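Local coordinates for xylulose kinase (Escherichia coli, PDB 2ITM), which catalyses the ATP-dependent phosphorylation of D-xylulose to D-xylulose 5-phosphate and works as a homodimer of the FGGY kinase family, at residues L39-D44 and L95-R100. Residues are numbered along the deposited sequence; the frame is centred on the assembly and turned at random.
Sequences LWSEQD and LWNDGR. With XUL (D-xylulose), chain C.
L39 offers its carbonyl O to the backbone N of G99, 2.8 Å away, while its CD1 rests against the G99 carbonyl. W40 supplies a broad aromatic surface: the R100 guanidinium lies flat over its six-membered ring, planes 18° apart and CZ 3.4 Å from the ring centroid, a cation-pi stack. S41 uses both backbone polar atoms: its O receives L95 N at 3.0 Å, carrying on the antiparallel pairing of strands 42-43 and 93-94 in the N-terminal domain, and its N meets D98 OD2 on the anti side at 2.6 Å. R100 NH2 reaches OD2 from the opposite face, while OD1 accepts R100 N in an Asx turn, a task for a short carboxylate. Small S41 fits beside N97, CB 3.4 Å from ND2. The type I turn from L95 to D98 carries W96, with D-xylulose O4 over one face, toward its rim. E42, extended beyond CG, brings OE2 within 2.7 Å of R100 NH2 and also pairs with R91. The bend at chi3 (62°) turns R100 over W40 with NE and NH2 facing D98. A lysine in its place, with a single nitrogen, would probably lose the flat stack and the two-nitrogen grip. Q43 crosses branched, apolar L95 at about a right angle, CG 3.9 Å from CD1.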
loop_
_atom_site.group_PDB
_atom_site.type_symbol
_atom_site.label_atom_id
_atom_site.label_comp_id
_atom_site.label_asym_id
_atom_site.label_seq_id
_atom_site.Cartn_x
_atom_site.Cartn_y
_atom_site.Cartn_z
ATOM N N LEU A 39 -6.086 16.897 19.125
ATOM C CA LEU A 39 -5.647 18.159 18.550
ATOM C C LEU A 39 -5.065 19.130 19.567
ATOM O O LEU A 39 -4.680 20.229 19.222
ATOM C CB LEU A 39 -6.810 18.889 17.880
ATOM C CG LEU A 39 -7.381 18.282 16.604
ATOM C CD1 LEU A 39 -8.372 19.213 15.983
ATOM C CD2 LEU A 39 -6.299 17.929 15.609
ATOM N N TRP A 40 -5.014 18.727 20.824
ATOM C CA TRP A 40 -4.458 19.587 21.849
ATOM C C TRP A 40 -3.033 19.162 22.110
ATOM O O TRP A 40 -2.726 17.978 22.220
ATOM C CB TRP A 40 -5.249 19.623 23.140
ATOM C CG TRP A 40 -6.560 20.299 23.034
ATOM C CD1 TRP A 40 -7.387 20.310 21.965
ATOM C CD2 TRP A 40 -7.213 21.049 24.051
ATOM N NE1 TRP A 40 -8.519 21.032 22.246
ATOM C CE2 TRP A 40 -8.433 21.497 23.524
ATOM C CE3 TRP A 40 -6.888 21.395 25.362
ATOM C CZ2 TRP A 40 -9.321 22.256 24.259
ATOM C CZ3 TRP A 40 -7.763 22.151 26.079
ATOM C CH2 TRP A 40 -8.970 22.571 25.532
ATOM N N SER A 41 -2.167 20.158 22.201
ATOM C CA SER A 41 -0.770 19.956 22.509
ATOM C C SER A 41 -0.318 21.062 23.442
ATOM O O SER A 41 -0.254 22.216 23.050
ATOM C CB SER A 41 0.062 19.948 21.229
ATOM O OG SER A 41 1.346 19.418 21.453
ATOM N N GLU A 42 -0.037 20.690 24.689
ATOM C CA GLU A 42 0.187 21.678 25.716
ATOM C C GLU A 42 1.388 21.303 26.588
ATOM O O GLU A 42 1.733 20.146 26.733
ATOM C CB GLU A 42 -1.050 21.807 26.608
ATOM C CG GLU A 42 -2.240 22.464 25.924
ATOM C CD GLU A 42 -3.434 22.553 26.838
ATOM O OE1 GLU A 42 -3.455 21.803 27.838
ATOM O OE2 GLU A 42 -4.302 23.353 26.557
ATOM N N GLN A 43 2.003 22.318 27.172
ATOM C CA GLN A 43 2.985 22.125 28.219
ATOM C C GLN A 43 2.808 23.134 29.339
ATOM O O GLN A 43 2.310 24.228 29.137
ATOM C CB GLN A 43 4.403 22.190 27.656
ATOM C CG GLN A 43 4.830 20.947 26.922
ATOM C CD GLN A 43 6.108 21.126 26.136
ATOM O OE1 GLN A 43 6.789 20.165 25.842
ATOM N NE2 GLN A 43 6.418 22.352 25.781
ATOM N N ASP A 44 3.223 22.740 30.529
ATOM C CA ASP A 44 3.217 23.629 31.692
ATOM C C ASP A 44 4.518 24.427 31.752
ATOM O O ASP A 44 5.596 23.874 31.871
ATOM C CB ASP A 44 2.991 22.806 32.960
ATOM C CG ASP A 44 3.366 23.542 34.226
ATOM O OD1 ASP A 44 3.530 22.870 35.257
ATOM O OD2 ASP A 44 3.509 24.769 34.305
ATOM N N LEU A 95 0.858 24.832 22.213
ATOM C CA LEU A 95 2.066 24.732 21.416
ATOM C C LEU A 95 1.891 24.876 19.900
ATOM O O LEU A 95 0.785 24.924 19.391
ATOM C CB LEU A 95 2.821 23.452 21.734
ATOM C CG LEU A 95 3.011 23.085 23.194
ATOM C CD1 LEU A 95 3.886 21.866 23.276
ATOM C CD2 LEU A 95 3.595 24.256 23.944
ATOM N N TRP A 96 3.012 24.927 19.198
ATOM C CA TRP A 96 3.041 25.050 17.752
ATOM C C TRP A 96 2.326 23.901 17.065
ATOM O O TRP A 96 1.727 24.088 16.027
ATOM C CB TRP A 96 4.489 25.117 17.259
ATOM C CG TRP A 96 5.229 23.882 17.550
ATOM C CD1 TRP A 96 5.827 23.563 18.701
ATOM C CD2 TRP A 96 5.403 22.767 16.684
ATOM N NE1 TRP A 96 6.391 22.318 18.621
ATOM C CE2 TRP A 96 6.137 21.807 17.384
ATOM C CE3 TRP A 96 5.009 22.479 15.376
ATOM C CZ2 TRP A 96 6.491 20.592 16.830
ATOM C CZ3 TRP A 96 5.359 21.284 14.830
ATOM C CH2 TRP A 96 6.098 20.353 15.550
ATOM N N ASN A 97 2.397 22.712 17.648
ATOM C CA ASN A 97 1.764 21.536 17.075
ATOM C C ASN A 97 0.356 21.242 17.597
ATOM O O ASN A 97 -0.197 20.176 17.372
ATOM C CB ASN A 97 2.666 20.316 17.212
ATOM C CG ASN A 97 3.071 20.035 18.643
ATOM O OD1 ASN A 97 3.631 18.999 18.936
ATOM N ND2 ASN A 97 2.802 20.959 19.522
ATOM N N ASP A 98 -0.215 22.218 18.288
ATOM C CA ASP A 98 -1.627 22.228 18.628
ATOM C C ASP A 98 -2.470 22.606 17.413
ATOM O O ASP A 98 -2.154 23.536 16.694
ATOM C CB ASP A 98 -1.859 23.222 19.765
ATOM C CG ASP A 98 -3.186 23.034 20.468
ATOM O OD1 ASP A 98 -4.194 23.579 20.001
ATOM O OD2 ASP A 98 -3.304 22.385 21.518
ATOM N N GLY A 99 -3.557 21.876 17.205
ATOM C CA GLY A 99 -4.438 22.116 16.080
ATOM C C GLY A 99 -5.871 22.403 16.410
ATOM O O GLY A 99 -6.756 22.104 15.627
ATOM N N ARG A 100 -6.111 23.005 17.562
ATOM C CA ARG A 100 -7.460 23.242 18.033
ATOM C C ARG A 100 -8.156 24.435 17.409
ATOM O O ARG A 100 -9.363 24.545 17.502
ATOM C CB ARG A 100 -7.491 23.375 19.549
ATOM C CG ARG A 100 -7.279 24.779 20.055
ATOM C CD ARG A 100 -7.258 24.890 21.557
ATOM N NE ARG A 100 -6.162 24.138 22.148
ATOM C CZ ARG A 100 -5.927 24.060 23.445
ATOM N NH1 ARG A 100 -6.706 24.689 24.303
ATOM N NH2 ARG A 100 -4.900 23.352 23.888
HETATM C C1 XUL C . 7.014 26.503 12.190
HETATM C C2 XUL C . 8.211 25.607 12.459
HETATM C C3 XUL C . 8.949 25.777 13.740
HETATM C C4 XUL C . 8.707 24.507 14.513
HETATM C C5 XUL C . 9.024 24.643 15.988
HETATM O O1 XUL C . 7.416 27.733 11.646
HETATM O O2 XUL C . 8.261 24.334 11.856
HETATM O O3 XUL C . 8.302 26.810 14.426
HETATM O O4 XUL C . 7.343 24.242 14.340
HETATM O O5 XUL C . 9.414 25.954 16.247
#